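Local coordinates for protein GCN5-related N-acetyltransferase (Kribbella flavida, PDB 4MY0) that probably transfers the acetyl group of acetyl-CoA to an amine, perhaps that of an aminoglycoside, as a GCN5-related N-acetyltransferase, at residues V45-D50 and R67-Q72; E203-L208 and Y216-G221. All blocks are in the same frame, centred on the assembly; numbering follows the deposited sequence. Where two conformers were deposited one is given.

Contact 1: residues V45-D50 and R67-Q72; sequences VEFVHD and RIWDFQ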
loop_
_atom_site.group_PDB
_atom_site.type_symbol
_atom_site.label_atom_id
_atom_site.label_comp_id
_atom_site.label_asym_id
_atom_site.label_seq_id
_atom_site.Cartn_x
_atom_site.Cartn_y
_atom_site.Cartn_z
ATOM N N VAL C 45 -0.661 36.554 18.911
ATOM C CA VAL C 45 -0.613 37.888 19.526
ATOM C C VAL C 45 -1.409 38.933 18.725
ATOM O O VAL C 45 -2.167 39.721 19.305
ATOM C CB VAL C 45 0.844 38.347 19.763
ATOM C CG1 VAL C 45 0.913 39.833 20.096
ATOM C CG2 VAL C 45 1.479 37.527 20.882
ATOM N N GLU C 46 -1.241 38.912 17.400
ATOM C CA GLU C 46 -2.012 39.746 16.481
ATOM C C GLU C 46 -3.511 39.610 16.771
ATOM O O GLU C 46 -4.214 40.610 16.937
ATOM C CB GLU C 46 -1.683 39.356 15.028
ATOM C CG GLU C 46 -2.782 39.636 13.983
ATOM C CD GLU C 46 -3.018 38.464 13.002
ATOM O OE1 GLU C 46 -4.038 38.494 12.264
ATOM O OE2 GLU C 46 -2.192 37.518 12.972
ATOM N N PHE C 47 -3.990 38.371 16.854
ATOM C CA PHE C 47 -5.394 38.107 17.149
ATOM C C PHE C 47 -5.803 38.664 18.515
ATOM O O PHE C 47 -6.888 39.236 18.660
ATOM C CB PHE C 47 -5.665 36.603 17.122
ATOM C CG PHE C 47 -5.678 36.001 15.735
ATOM C CD1 PHE C 47 -6.861 35.920 15.008
ATOM C CD2 PHE C 47 -4.513 35.490 15.172
ATOM C CE1 PHE C 47 -6.880 35.346 13.725
ATOM C CE2 PHE C 47 -4.523 34.921 13.896
ATOM C CZ PHE C 47 -5.711 34.845 13.174
ATOM N N VAL C 48 -4.937 38.481 19.511
ATOM C CA VAL C 48 -5.205 38.938 20.876
ATOM C C VAL C 48 -5.389 40.454 20.909
ATOM O O VAL C 48 -6.327 40.975 21.520
ATOM C CB VAL C 48 -4.064 38.515 21.840
ATOM C CG1 VAL C 48 -3.987 39.428 23.064
ATOM C CG2 VAL C 48 -4.230 37.054 22.259
ATOM N N HIS C 49 -4.504 41.157 20.218
ATOM C CA HIS C 49 -4.514 42.607 20.269
ATOM C C HIS C 49 -5.657 43.243 19.481
ATOM O O HIS C 49 -6.025 44.380 19.751
ATOM C CB HIS C 49 -3.152 43.170 19.856
ATOM C CG HIS C 49 -2.075 42.915 20.865
ATOM N ND1 HIS C 49 -2.331 42.836 22.219
ATOM C CD2 HIS C 49 -0.746 42.708 20.722
ATOM C CE1 HIS C 49 -1.205 42.598 22.866
ATOM N NE2 HIS C 49 -0.228 42.515 21.981
ATOM N N ASP C 50 -6.239 42.512 18.536
ATOM C CA ASP C 50 -7.336 43.076 17.751
ATOM C C ASP C 50 -8.707 42.587 18.236
ATOM O O ASP C 50 -9.723 42.835 17.588
ATOM C CB ASP C 50 -7.143 42.796 16.251
ATOM C CG ASP C 50 -7.962 43.740 15.357
ATOM O OD1 ASP C 50 -8.234 44.894 15.776
ATOM O OD2 ASP C 50 -8.325 43.326 14.228
ATOM N N ARG C 67 -10.350 31.527 17.338
ATOM C CA ARG C 67 -9.938 32.833 16.837
ATOM C C ARG C 67 -10.657 33.215 15.545
ATOM O O ARG C 67 -11.235 32.367 14.854
ATOM C CB ARG C 67 -8.411 32.926 16.695
ATOM C CG ARG C 67 -7.808 31.967 15.700
ATOM C CD ARG C 67 -6.309 31.760 15.950
ATOM N NE ARG C 67 -5.945 30.365 15.719
ATOM C CZ ARG C 67 -5.448 29.890 14.580
ATOM N NH1 ARG C 67 -5.167 28.601 14.480
ATOM N NH2 ARG C 67 -5.226 30.697 13.543
ATOM N N ILE C 68 -10.625 34.506 15.244
ATOM C CA ILE C 68 -11.336 35.054 14.105
ATOM C C ILE C 68 -10.369 35.739 13.142
ATOM O O ILE C 68 -9.772 36.749 13.493
ATOM C CB ILE C 68 -12.352 36.103 14.592
ATOM C CG1 ILE C 68 -13.293 35.487 15.621
ATOM C CG2 ILE C 68 -13.157 36.691 13.425
ATOM C CD1 ILE C 68 -14.238 36.496 16.225
ATOM N N TRP C 69 -10.225 35.200 11.930
ATOM C CA TRP C 69 -9.475 35.900 10.883
ATOM C C TRP C 69 -10.305 37.049 10.337
ATOM O O TRP C 69 -11.506 36.877 10.069
ATOM C CB TRP C 69 -9.158 34.958 9.715
ATOM C CG TRP C 69 -8.065 33.974 9.967
ATOM C CD1 TRP C 69 -8.207 32.662 10.317
ATOM C CD2 TRP C 69 -6.658 34.210 9.852
ATOM N NE1 TRP C 69 -6.973 32.074 10.446
ATOM C CE2 TRP C 69 -6.005 33.003 10.162
ATOM C CE3 TRP C 69 -5.888 35.330 9.523
ATOM C CZ2 TRP C 69 -4.614 32.884 10.151
ATOM C CZ3 TRP C 69 -4.511 35.214 9.517
ATOM C CH2 TRP C 69 -3.887 34.003 9.822
ATOM N N ASP C 70 -9.674 38.209 10.152
ATOM C CA ASP C 70 -10.321 39.359 9.523
ATOM C C ASP C 70 -10.180 39.270 8.003
ATOM O O ASP C 70 -9.351 39.955 7.400
ATOM C CB ASP C 70 -9.716 40.672 10.044
ATOM C CG ASP C 70 -8.197 40.693 9.952
ATOM O OD1 ASP C 70 -7.577 39.605 10.037
ATOM O OD2 ASP C 70 -7.627 41.796 9.790
ATOM N N PHE C 71 -10.979 38.408 7.381
ATOM C CA PHE C 71 -10.893 38.210 5.933
ATOM C C PHE C 71 -11.831 39.148 5.205
ATOM O O PHE C 71 -12.644 39.827 5.826
ATOM C CB PHE C 71 -11.347 36.802 5.559
ATOM C CG PHE C 71 -10.374 35.712 5.911
ATOM C CD1 PHE C 71 -9.013 35.864 5.688
ATOM C CD2 PHE C 71 -10.842 34.509 6.431
ATOM C CE1 PHE C 71 -8.123 34.831 5.995
ATOM C CE2 PHE C 71 -9.967 33.469 6.740
ATOM C CZ PHE C 71 -8.601 33.636 6.529
ATOM N N GLN C 72 -11.720 39.163 3.877
ATOM C CA GLN C 72 -12.839 39.530 3.023
ATOM C C GLN C 72 -13.088 38.298 2.170
ATOM O O GLN C 72 -12.208 37.432 2.057
ATOM C CB GLN C 72 -12.527 40.754 2.152
ATOM C CG GLN C 72 -12.040 41.964 2.943
ATOM C CD GLN C 72 -12.296 43.268 2.229
ATOM O OE1 GLN C 72 -13.445 43.670 2.048
ATOM N NE2 GLN C 72 -11.229 43.946 1.823
#
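F47, near the end of helix 34-49, drives its ring against W69 of strand 61-75 in the N-terminal acetyltransferase (GNAT) domain; residues 45-49 of the helix run at 89° to residues 67-72 of the strand. The pair is T-shaped: F47 presents its edge, CZ foremost, to the middle of the indole face, with F47 CZ 3.5 Å from W69 CD2. The centroid of the F47 ring and that of the six-membered ring of W69 are 4.8 Å apart. Their planes stand at 81°. F71 CZ, further along the strand, lies over the opposite face of the indole, toward its rim. Contact with the strand backbone comes at another part of the same F47 edge, where CE1 stands 3.2 Å from the carbonyl O of I68. In one of its two deposited conformers, R67 takes one face of the F47 ring, its CD 4.0 Å from the ring centroid, almost on the normal, in a CH-pi contact. This conformer places CG between the backbone N and carbonyl carbon (chi1 63°), which carries the aliphatic chain over that ring; its guanidinium is farther off and adds at most a weak cation-pi attraction. A leucine in place of W69 would probably leave the F47 edge without an aromatic face to meet and open a gap between F47 and F71. Farther out, E46 OE1 stands over the rim of the other F47 face, 4.3 Å from D70 OD1. R52 probably offsets these like charges, for it forms salt bridges to E46, D70 and D50; it also donates from NE to I68 O, the carbonyl oxygen that F47 CE1 touches.

Contact 2: residues E203-L208 and Y216-G221; sequences ENFAYL and YNWSDG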
loop_
_atom_site.group_PDB
_atom_site.type_symbol
_atom_site.label_atom_id
_atom_site.label_comp_id
_atom_site.label_asym_id
_atom_site.label_seq_id
_atom_site.Cartn_x
_atom_site.Cartn_y
_atom_site.Cartn_z
ATOM N N GLU C 203 10.265 28.927 1.052
ATOM C CA GLU C 203 9.726 27.651 0.580
ATOM C C GLU C 203 8.678 27.843 -0.504
ATOM O O GLU C 203 8.265 26.888 -1.171
ATOM C CB GLU C 203 9.159 26.848 1.750
ATOM C CG GLU C 203 10.187 26.686 2.865
ATOM C CD GLU C 203 9.684 25.847 4.017
ATOM O OE1 GLU C 203 10.524 25.403 4.831
ATOM O OE2 GLU C 203 8.452 25.642 4.107
ATOM N N ASN C 204 8.260 29.089 -0.695
ATOM C CA ASN C 204 7.300 29.403 -1.742
ATOM C C ASN C 204 7.997 29.997 -2.948
ATOM O O ASN C 204 8.853 30.876 -2.799
ATOM C CB ASN C 204 6.227 30.347 -1.201
ATOM C CG ASN C 204 5.371 29.680 -0.152
ATOM O OD1 ASN C 204 5.126 28.467 -0.222
ATOM N ND2 ASN C 204 4.936 30.447 0.844
ATOM N N PHE C 205 7.641 29.512 -4.136
ATOM C CA PHE C 205 8.286 29.965 -5.361
ATOM C C PHE C 205 7.265 30.780 -6.151
ATOM O O PHE C 205 6.292 30.224 -6.662
ATOM C CB PHE C 205 8.780 28.768 -6.190
ATOM C CG PHE C 205 9.555 27.736 -5.391
ATOM C CD1 PHE C 205 10.322 28.108 -4.284
ATOM C CD2 PHE C 205 9.513 26.392 -5.753
ATOM C CE1 PHE C 205 11.025 27.155 -3.539
ATOM C CE2 PHE C 205 10.217 25.433 -5.024
ATOM C CZ PHE C 205 10.967 25.813 -3.910
ATOM N N ALA C 206 7.474 32.094 -6.222
ATOM C CA ALA C 206 6.511 33.005 -6.850
ATOM C C ALA C 206 7.084 33.614 -8.123
ATOM O O ALA C 206 8.224 34.053 -8.131
ATOM C CB ALA C 206 6.113 34.120 -5.872
ATOM N N TYR C 207 6.291 33.648 -9.190
ATOM C CA TYR C 207 6.710 34.260 -10.457
ATOM C C TYR C 207 5.635 35.191 -10.962
ATOM O O TYR C 207 4.445 34.928 -10.774
ATOM C CB TYR C 207 7.051 33.185 -11.504
ATOM C CG TYR C 207 8.225 32.374 -11.026
ATOM C CD1 TYR C 207 9.517 32.819 -11.234
ATOM C CD2 TYR C 207 8.037 31.216 -10.271
ATOM C CE1 TYR C 207 10.597 32.118 -10.744
ATOM C CE2 TYR C 207 9.122 30.503 -9.781
ATOM C CZ TYR C 207 10.399 30.966 -10.023
ATOM O OH TYR C 207 11.497 30.284 -9.553
ATOM N N LEU C 208 6.062 36.281 -11.596
ATOM C CA LEU C 208 5.157 37.345 -11.995
ATOM C C LEU C 208 5.338 37.697 -13.466
ATOM O O LEU C 208 6.462 37.910 -13.932
ATOM C CB LEU C 208 5.417 38.586 -11.138
ATOM C CG LEU C 208 4.657 39.855 -11.513
ATOM C CD1 LEU C 208 3.172 39.651 -11.276
ATOM C CD2 LEU C 208 5.174 41.041 -10.718
ATOM N N TYR C 216 4.061 28.466 -6.171
ATOM C CA TYR C 216 4.072 27.023 -5.961
ATOM C C TYR C 216 5.193 26.595 -5.020
ATOM O O TYR C 216 6.017 27.418 -4.598
ATOM C CB TYR C 216 4.127 26.258 -7.289
ATOM C CG TYR C 216 5.403 26.426 -8.087
ATOM C CD1 TYR C 216 6.358 25.417 -8.128
ATOM C CD2 TYR C 216 5.639 27.578 -8.822
ATOM C CE1 TYR C 216 7.510 25.559 -8.865
ATOM C CE2 TYR C 216 6.796 27.732 -9.561
ATOM C CZ TYR C 216 7.728 26.723 -9.580
ATOM O OH TYR C 216 8.869 26.874 -10.340
ATOM N N ASN C 217 5.196 25.313 -4.660
ATOM C CA ASN C 217 6.183 24.788 -3.716
ATOM C C ASN C 217 6.286 23.271 -3.827
ATOM O O ASN C 217 5.497 22.640 -4.540
ATOM C CB ASN C 217 5.821 25.187 -2.279
ATOM C CG ASN C 217 4.340 25.014 -1.982
ATOM O OD1 ASN C 217 3.843 23.894 -1.871
ATOM N ND2 ASN C 217 3.624 26.132 -1.862
ATOM N N TRP C 218 7.256 22.685 -3.127
ATOM C CA TRP C 218 7.406 21.232 -3.127
ATOM C C TRP C 218 6.387 20.572 -2.228
ATOM O O TRP C 218 6.127 21.059 -1.129
ATOM C CB TRP C 218 8.802 20.846 -2.655
ATOM C CG TRP C 218 9.852 21.187 -3.663
ATOM C CD1 TRP C 218 10.687 22.270 -3.653
ATOM C CD2 TRP C 218 10.167 20.446 -4.849
ATOM N NE1 TRP C 218 11.504 22.237 -4.753
ATOM C CE2 TRP C 218 11.210 21.124 -5.501
ATOM C CE3 TRP C 218 9.684 19.258 -5.406
ATOM C CZ2 TRP C 218 11.770 20.664 -6.695
ATOM C CZ3 TRP C 218 10.235 18.802 -6.588
ATOM C CH2 TRP C 218 11.264 19.510 -7.226
ATOM N N SER C 219 5.841 19.445 -2.685
ATOM C CA SER C 219 4.969 18.613 -1.853
ATOM C C SER C 219 5.387 17.135 -2.000
ATOM O O SER C 219 4.956 16.459 -2.929
ATOM C CB SER C 219 3.505 18.816 -2.261
ATOM O OG SER C 219 2.615 18.233 -1.329
ATOM N N ASP C 220 6.254 16.662 -1.105
ATOM C CA ASP C 220 6.726 15.266 -1.105
ATOM C C ASP C 220 7.194 14.753 -2.458
ATOM O O ASP C 220 6.699 13.729 -2.932
ATOM C CB ASP C 220 5.636 14.313 -0.613
ATOM C CG ASP C 220 5.153 14.647 0.774
ATOM O OD1 ASP C 220 5.933 14.467 1.738
ATOM O OD2 ASP C 220 3.982 15.067 0.893
ATOM N N GLY C 221 8.122 15.454 -3.084
ATOM C CA GLY C 221 8.648 15.001 -4.360
ATOM C C GLY C 221 7.862 15.518 -5.549
ATOM O O GLY C 221 8.361 15.513 -6.678
HETATM O O HOH W 1 8.873 24.243 -1.339
#
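F205 and Y216 interlock as the antiparallel hydrogen-bonded pair of a beta hairpin, strands 205-209 and 212-219, in the second acetyltransferase (GNAT) domain. F205 N gives a short bond to Y216 O (2.7 Å), and Y216 N returns one to F205 O. The two side chains share a face of the hairpin. Y216, with chi1 66°, lays its ring beneath F205, whose CB sits over the ring centre 4.1 Å from the centroid. The F205 ring stands upright on this platform, edge toward the Y216 face with planes at 87°, and its far rim, CE2, butts against W218 NE1 at 3.5 Å. Y207, two residues along from F205, meets the same Y216 ring obliquely from the F205 side, its CE2 3.6 Å from Y216 CE2. Next to this group, N217 CB fits against E203 O at 3.2 Å, and a water joins E203 O to W218 N. N204 OD1 takes a weak bond from N217 ND2, while N204 ND2 is held by W198 O. Polar groups in and beside the aromatic cluster bond to the second subunit, W218 NE1 to its A26 O and Y207 OH to its R27, joining apolar cluster to polar interface.

In the fold
Contacts 1 and 2 lie in the two GNAT domains of one chain and follow each other in sequence, with centres 27 Å apart and nearest atoms about 13 Å apart, so neither touches the other. Contact 1 stands near the coenzyme site of the first domain: the R67 side chain is about 8 Å from that of V88, which binds acetyl-CoA, and about 10 Å from the bound cofactor derivative. Contact 2 faces outward to the second subunit, yet the W218 side chain is about 7 Å from a bound acetyl-CoA and about 8 Å from that of S248, which also binds it. Both side chains thus stand back from the coenzymes.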